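Local atomic coordinates of galactitol 1-phosphate 5-dehydrogenase (Escherichia coli, PDB entry 4UEJ), a protein that catalyses the zinc-dependent, NAD(+)-linked oxidation of galactitol 1-phosphate to D-tagatose 6-phosphate in galactitol metabolism. Residues I22-Q25 and D26-R29; D74-P77 and G78-V81; E214-A217 and P218-Q221. All coordinates share one frame; numbering follows the deposited sequence.

Contact 1: I22-Q25 and D26-R29; sequences IKHQ and DEVR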
loop_
_atom_site.group_PDB
_atom_site.type_symbol
_atom_site.label_atom_id
_atom_site.label_comp_id
_atom_site.label_asym_id
_atom_site.label_seq_id
_atom_site.Cartn_x
_atom_site.Cartn_y
_atom_site.Cartn_z
ATOM N N ILE A 22 -26.390 2.647 -35.411
ATOM C CA ILE A 22 -26.473 3.664 -34.376
ATOM C C ILE A 22 -27.906 3.706 -33.875
ATOM O O ILE A 22 -28.838 3.832 -34.671
ATOM C CB ILE A 22 -26.046 5.043 -34.903
ATOM C CG1 ILE A 22 -24.548 5.038 -35.216
ATOM C CG2 ILE A 22 -26.386 6.135 -33.900
ATOM C CD1 ILE A 22 -24.059 6.311 -35.857
ATOM N N LYS A 23 -28.086 3.585 -32.564
ATOM C CA LYS A 23 -29.431 3.512 -31.995
ATOM C C LYS A 23 -29.789 4.704 -31.111
ATOM O O LYS A 23 -30.963 4.902 -30.769
ATOM C CB LYS A 23 -29.590 2.211 -31.203
ATOM C CG LYS A 23 -29.746 0.992 -32.102
ATOM C CD LYS A 23 -29.808 -0.295 -31.306
ATOM C CE LYS A 23 -30.098 -1.477 -32.215
ATOM N NZ LYS A 23 -30.173 -2.753 -31.452
ATOM N N HIS A 24 -28.785 5.506 -30.772
ATOM C CA HIS A 24 -28.969 6.654 -29.892
ATOM C C HIS A 24 -28.207 7.877 -30.378
ATOM O O HIS A 24 -27.158 7.756 -31.021
ATOM C CB HIS A 24 -28.524 6.312 -28.469
ATOM C CG HIS A 24 -29.344 5.236 -27.832
ATOM N ND1 HIS A 24 -28.970 3.910 -27.844
ATOM C CD2 HIS A 24 -30.528 5.288 -27.178
ATOM C CE1 HIS A 24 -29.889 3.192 -27.221
ATOM N NE2 HIS A 24 -30.844 4.005 -26.809
ATOM N N GLN A 25 -28.714 9.055 -30.037
ATOM C CA GLN A 25 -28.188 10.291 -30.601
ATOM C C GLN A 25 -26.740 10.541 -30.199
ATOM O O GLN A 25 -26.028 11.272 -30.882
ATOM C CB GLN A 25 -29.054 11.481 -30.184
ATOM C CG GLN A 25 -28.999 11.810 -28.706
ATOM C CD GLN A 25 -29.818 13.041 -28.367
ATOM O OE1 GLN A 25 -30.301 13.736 -29.257
ATOM N NE2 GLN A 25 -29.971 13.320 -27.078
ATOM N N ASP A 26 -26.309 9.924 -29.100
ATOM C CA ASP A 26 -24.969 10.161 -28.579
ATOM C C ASP A 26 -23.998 9.026 -28.902
ATOM O O ASP A 26 -22.938 8.910 -28.279
ATOM C CB ASP A 26 -25.026 10.410 -27.060
ATOM C CG ASP A 26 -25.471 9.183 -26.262
ATOM O OD1 ASP A 26 -26.088 8.259 -26.833
ATOM O OD2 ASP A 26 -25.209 9.152 -25.040
ATOM N N GLU A 27 -24.345 8.204 -29.885
ATOM C CA GLU A 27 -23.450 7.129 -30.303
ATOM C C GLU A 27 -22.698 7.455 -31.589
ATOM O O GLU A 27 -23.095 8.334 -32.349
ATOM C CB GLU A 27 -24.228 5.826 -30.489
ATOM C CG GLU A 27 -24.713 5.235 -29.198
ATOM C CD GLU A 27 -25.526 3.974 -29.402
ATOM O OE1 GLU A 27 -26.104 3.792 -30.497
ATOM O OE2 GLU A 27 -25.573 3.153 -28.468
ATOM N N VAL A 28 -21.599 6.741 -31.813
ATOM C CA VAL A 28 -20.883 6.793 -33.083
ATOM C C VAL A 28 -20.593 5.376 -33.552
ATOM O O VAL A 28 -20.599 4.440 -32.751
ATOM C CB VAL A 28 -19.544 7.555 -32.972
ATOM C CG1 VAL A 28 -19.767 8.973 -32.479
ATOM C CG2 VAL A 28 -18.600 6.814 -32.039
ATOM N N ARG A 29 -20.329 5.212 -34.842
ATOM C CA ARG A 29 -19.854 3.926 -35.329
ATOM C C ARG A 29 -18.422 4.072 -35.797
ATOM O O ARG A 29 -18.081 5.021 -36.501
ATOM C CB ARG A 29 -20.724 3.378 -36.471
ATOM C CG ARG A 29 -20.274 1.999 -36.934
ATOM C CD ARG A 29 -21.330 1.265 -37.757
ATOM N NE ARG A 29 -21.724 2.009 -38.947
ATOM C CZ ARG A 29 -22.967 2.392 -39.206
ATOM N NH1 ARG A 29 -23.942 2.098 -38.356
ATOM N NH2 ARG A 29 -23.237 3.067 -40.317
#
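H24 to E27 form a type I beta turn, closed by a backbone hydrogen bond from E27 N to H24 O (3.1 Å), and the end-to-end directions of 22-25 and 26-29 lie 157° apart, so the chain almost doubles back on itself. E27 carries the side-chain part of the contact. Its CG stands beside the backbone N and anti to the carbonyl carbon, and the chain beyond runs extended, which brings the carboxylate back over the residues leading into the turn. There OE1 accepts from K23 N at 2.9 Å, met nearly head-on along its C-O bond, with an N-H...O angle of 163°. H24 N adds a second bond to the same OE1, weak and bent, at 3.2 Å, so two successive amides converge on one oxygen. The other oxygen, OE2, lies near the plane of the H24 ring at its edge, 3.5 Å from ND1, with ring and carboxylate planes close to perpendicular (89°). OE2 also forms a salt bridge with K124 on strand 120-124. I22 runs past E27 in the opposite sense, its CG2 4.0 Å from E27 CB; the other branch carries CD1 to 4.0 Å from R29 N. H24 is also touched from the D26 side, where D26 OD1 comes 3.5 Å from H24 CB. R29, bent at chi3, brings its guanidinium near I22, but its polar partners lie elsewhere: a salt bridge from NE to D66 on strand 60-68 and a hydrogen bond from NH1 to P20 O. This is a type I turn leading into strand 27-36 of the GroES-like domain of a zinc-containing alcohol dehydrogenase, with a glutamate carboxylate folded back on the main-chain amides of K23, just ahead of the turn, and, weakly, of H24, its first residue.

Contact 2: D74-P77 and G78-V81; sequences DLHP and GDAV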
loop_
_atom_site.group_PDB
_atom_site.type_symbol
_atom_site.label_atom_id
_atom_site.label_comp_id
_atom_site.label_asym_id
_atom_site.label_seq_id
_atom_site.Cartn_x
_atom_site.Cartn_y
_atom_site.Cartn_z
ATOM N N ASP A 74 -19.187 17.135 -32.532
ATOM C CA ASP A 74 -17.754 17.402 -32.507
ATOM C C ASP A 74 -16.931 16.274 -33.129
ATOM O O ASP A 74 -15.711 16.236 -32.992
ATOM C CB ASP A 74 -17.294 17.687 -31.072
ATOM C CG ASP A 74 -17.431 16.484 -30.149
ATOM O OD1 ASP A 74 -18.198 15.546 -30.460
ATOM O OD2 ASP A 74 -16.772 16.489 -29.091
ATOM N N LEU A 75 -17.606 15.368 -33.828
ATOM C CA LEU A 75 -16.932 14.327 -34.593
ATOM C C LEU A 75 -17.627 14.122 -35.923
ATOM O O LEU A 75 -18.832 14.335 -36.046
ATOM C CB LEU A 75 -16.889 13.008 -33.827
ATOM C CG LEU A 75 -15.867 12.855 -32.705
ATOM C CD1 LEU A 75 -15.950 11.442 -32.177
ATOM C CD2 LEU A 75 -14.456 13.177 -33.186
ATOM N N HIS A 76 -16.860 13.696 -36.918
ATOM C CA HIS A 76 -17.388 13.550 -38.260
ATOM C C HIS A 76 -16.818 12.297 -38.904
ATOM O O HIS A 76 -15.742 11.837 -38.510
ATOM C CB HIS A 76 -17.064 14.800 -39.086
ATOM C CG HIS A 76 -17.586 16.064 -38.477
ATOM N ND1 HIS A 76 -16.920 16.738 -37.475
ATOM C CD2 HIS A 76 -18.727 16.758 -38.703
ATOM C CE1 HIS A 76 -17.621 17.802 -37.121
ATOM N NE2 HIS A 76 -18.722 17.835 -37.849
ATOM N N PRO A 77 -17.553 11.719 -39.869
ATOM C CA PRO A 77 -17.044 10.574 -40.631
ATOM C C PRO A 77 -15.637 10.828 -41.176
ATOM O O PRO A 77 -15.386 11.863 -41.795
ATOM C CB PRO A 77 -18.054 10.436 -41.772
ATOM C CG PRO A 77 -19.322 10.973 -41.209
ATOM C CD PRO A 77 -18.922 12.088 -40.276
ATOM N N GLY A 78 -14.728 9.894 -40.930
ATOM C CA GLY A 78 -13.355 10.039 -41.374
ATOM C C GLY A 78 -12.399 10.433 -40.266
ATOM O O GLY A 78 -11.192 10.260 -40.402
ATOM N N ASP A 79 -12.931 10.959 -39.166
ATOM C CA ASP A 79 -12.084 11.334 -38.034
ATOM C C ASP A 79 -11.451 10.103 -37.407
ATOM O O ASP A 79 -12.100 9.071 -37.243
ATOM C CB ASP A 79 -12.878 12.106 -36.976
ATOM C CG ASP A 79 -13.278 13.489 -37.446
ATOM O OD1 ASP A 79 -12.764 13.933 -38.496
ATOM O OD2 ASP A 79 -14.096 14.138 -36.763
ATOM N N ALA A 80 -10.171 10.219 -37.072
ATOM C CA ALA A 80 -9.441 9.138 -36.426
ATOM C C ALA A 80 -9.697 9.153 -34.933
ATOM O O ALA A 80 -9.665 10.212 -34.312
ATOM C CB ALA A 80 -7.957 9.264 -36.705
ATOM N N VAL A 81 -9.952 7.980 -34.359
ATOM C CA VAL A 81 -10.196 7.868 -32.925
ATOM C C VAL A 81 -9.535 6.631 -32.328
ATOM O O VAL A 81 -9.269 5.652 -33.028
ATOM C CB VAL A 81 -11.712 7.807 -32.602
ATOM C CG1 VAL A 81 -12.392 9.116 -32.956
ATOM C CG2 VAL A 81 -12.366 6.640 -33.329
#
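D79 folds back on H76 across a type II beta turn running from H76 to D79, whose backbone bond joins D79 N to H76 O at 3.0 Å. The turn lies in the connection from strand 60-68 to strand 80-83 of the GroES-like domain. The side chain starts close to that same carbonyl: D79 CB lies 3.3 Å from H76 O. With chi1 at -70°, CG sits beside the backbone N, and this keeps the carboxylate carbon close to the same oxygen, 3.2 Å from H76 O. One step further the two oxygens differ. OD1 remains 3.6 Å from H76 O, whereas OD2 accepts a hydrogen bond from H76 N at 2.8 Å, the donor standing 56° out of the carboxylate plane. OD2 also meets L75, whose CD2 approaches to 3.7 Å, and it lies in the plane of the H76 ring, at its edge; ring and carboxylate planes are 78° apart. Beyond, L75 CD1 makes an apolar contact with V81 CG1, and both side chains also touch I65 and V128 of the flanking strands. H76 thus exchanges two bonds with D79, giving its amide to the carboxylate and receiving the D79 amide at its carbonyl. The negative charge would probably be eased by the H76 amide, although the nearby H76 carbonyl oxygen should partly oppose this.

Contact 3: E214-A217 and P218-Q221; sequences EMSA and PQMQ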
loop_
_atom_site.group_PDB
_atom_site.type_symbol
_atom_site.label_atom_id
_atom_site.label_comp_id
_atom_site.label_asym_id
_atom_site.label_seq_id
_atom_site.Cartn_x
_atom_site.Cartn_y
_atom_site.Cartn_z
ATOM N N GLU A 214 17.327 -15.652 -12.682
ATOM C CA GLU A 214 18.767 -15.813 -12.538
ATOM C C GLU A 214 19.322 -15.051 -11.342
ATOM O O GLU A 214 20.397 -15.370 -10.846
ATOM C CB GLU A 214 19.474 -15.357 -13.809
ATOM C CG GLU A 214 19.144 -16.202 -15.020
ATOM C CD GLU A 214 19.766 -15.661 -16.288
ATOM O OE1 GLU A 214 20.404 -14.586 -16.224
ATOM O OE2 GLU A 214 19.613 -16.306 -17.348
ATOM N N MET A 215 18.593 -14.033 -10.894
ATOM C CA MET A 215 18.981 -13.275 -9.711
ATOM C C MET A 215 17.930 -13.391 -8.625
ATOM O O MET A 215 16.739 -13.355 -8.902
ATOM C CB MET A 215 19.182 -11.797 -10.037
ATOM C CG MET A 215 20.122 -11.521 -11.188
ATOM S SD MET A 215 20.251 -9.748 -11.500
ATOM C CE MET A 215 20.896 -9.185 -9.917
ATOM N N SER A 216 18.387 -13.523 -7.387
ATOM C CA SER A 216 17.512 -13.487 -6.220
ATOM C C SER A 216 17.221 -12.050 -5.827
ATOM O O SER A 216 17.899 -11.134 -6.286
ATOM C CB SER A 216 18.168 -14.207 -5.053
ATOM O OG SER A 216 19.334 -13.497 -4.674
ATOM N N ALA A 217 16.239 -11.844 -4.951
ATOM C CA ALA A 217 15.937 -10.491 -4.505
ATOM C C ALA A 217 17.114 -9.819 -3.779
ATOM O O ALA A 217 17.371 -8.642 -4.020
ATOM C CB ALA A 217 14.688 -10.479 -3.622
ATOM N N PRO A 218 17.828 -10.545 -2.894
ATOM C CA PRO A 218 18.959 -9.858 -2.256
ATOM C C PRO A 218 20.029 -9.434 -3.253
ATOM O O PRO A 218 20.666 -8.392 -3.074
ATOM C CB PRO A 218 19.513 -10.909 -1.291
ATOM C CG PRO A 218 18.365 -11.803 -1.011
ATOM C CD PRO A 218 17.584 -11.865 -2.282
ATOM N N GLN A 219 20.218 -10.226 -4.301
ATOM C CA GLN A 219 21.182 -9.867 -5.326
ATOM C C GLN A 219 20.756 -8.599 -6.037
ATOM O O GLN A 219 21.582 -7.738 -6.328
ATOM C CB GLN A 219 21.363 -11.009 -6.316
ATOM C CG GLN A 219 22.110 -12.181 -5.699
ATOM C CD GLN A 219 22.226 -13.360 -6.632
ATOM O OE1 GLN A 219 21.306 -13.658 -7.391
ATOM N NE2 GLN A 219 23.367 -14.044 -6.580
ATOM N N MET A 220 19.464 -8.484 -6.304
ATOM C CA MET A 220 18.939 -7.274 -6.924
ATOM C C MET A 220 19.054 -6.085 -5.974
ATOM O O MET A 220 19.397 -4.980 -6.390
ATOM C CB MET A 220 17.488 -7.463 -7.348
ATOM C CG MET A 220 17.277 -8.555 -8.369
ATOM S SD MET A 220 15.529 -8.637 -8.777
ATOM C CE MET A 220 15.428 -10.241 -9.554
ATOM N N GLN A 221 18.770 -6.309 -4.694
ATOM C CA GLN A 221 18.832 -5.217 -3.735
ATOM C C GLN A 221 20.246 -4.690 -3.624
ATOM O O GLN A 221 20.461 -3.494 -3.437
ATOM C CB GLN A 221 18.334 -5.662 -2.353
ATOM C CG GLN A 221 17.238 -4.777 -1.827
ATOM C CD GLN A 221 16.875 -5.054 -0.380
ATOM O OE1 GLN A 221 16.924 -6.192 0.083
ATOM N NE2 GLN A 221 16.511 -4.006 0.341
HETATM O O HOH W 1 20.851 -16.293 -7.693
#
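Q219 and S216 face each other across the start of helix 217-223, the glutamine chain extended beyond CG and reaching back past the serine hydroxyl to its backbone N. Its OE1 accepts from S216 N at 2.9 Å with an N-H...O angle of 166°, the donor tilted 21° from the carbonyl plane. S216 OG, placed between its own backbone N and carbonyl carbon (chi1 65°), turns toward the helix and packs 3.2 Å from Q219 CG; it accepts a weak bond from Q219 N at 3.4 Å. These reciprocal bonds make a capping box with S216 as N-cap, in which the glutamine oxygen takes the S216 amide and the serine hydroxyl, weakly, the Q219 amide. The helical pattern then sets in with M220 N to S216 O and Q221 N to A217 O (2.8 Å). A water donates to Q219 OE1 and, weakly, to E214 O. M215 and M220 form the apolar counterpart: M215 bends at chi3, bringing its CE to 4.0 Å from M220 CG, while M220 stretches out and lays CE 3.4 Å from M215 O. Both methionines also touch F210 on strand 208-211, and M220 and A217 pack against L245 of helix 240-249.

Contacts 1 and 2 are neighbours in the GroES-like domain, their centres 13 Å apart and their nearest atoms about 5 Å apart without touching. Both are turns leading into strands of the same mixed sheet: strands 27-36 and 80-83 each pair with strand 60-68. Contact 3 belongs to the Rossmann-type, NAD-binding part of the chain, with its centre 54 Å from that of contact 1 and 50 Å from that of contact 2, on the opposite side of the chain's centre. Neither of the first two contacts includes a zinc ligand, and contact 3 lies away from the zinc sites. The D26 side chain is about 12 Å from that of C89, a ligand of the four-cysteine zinc, and the V81 side chain about 11 Å from that of E144, by similarity a catalytic-zinc ligand.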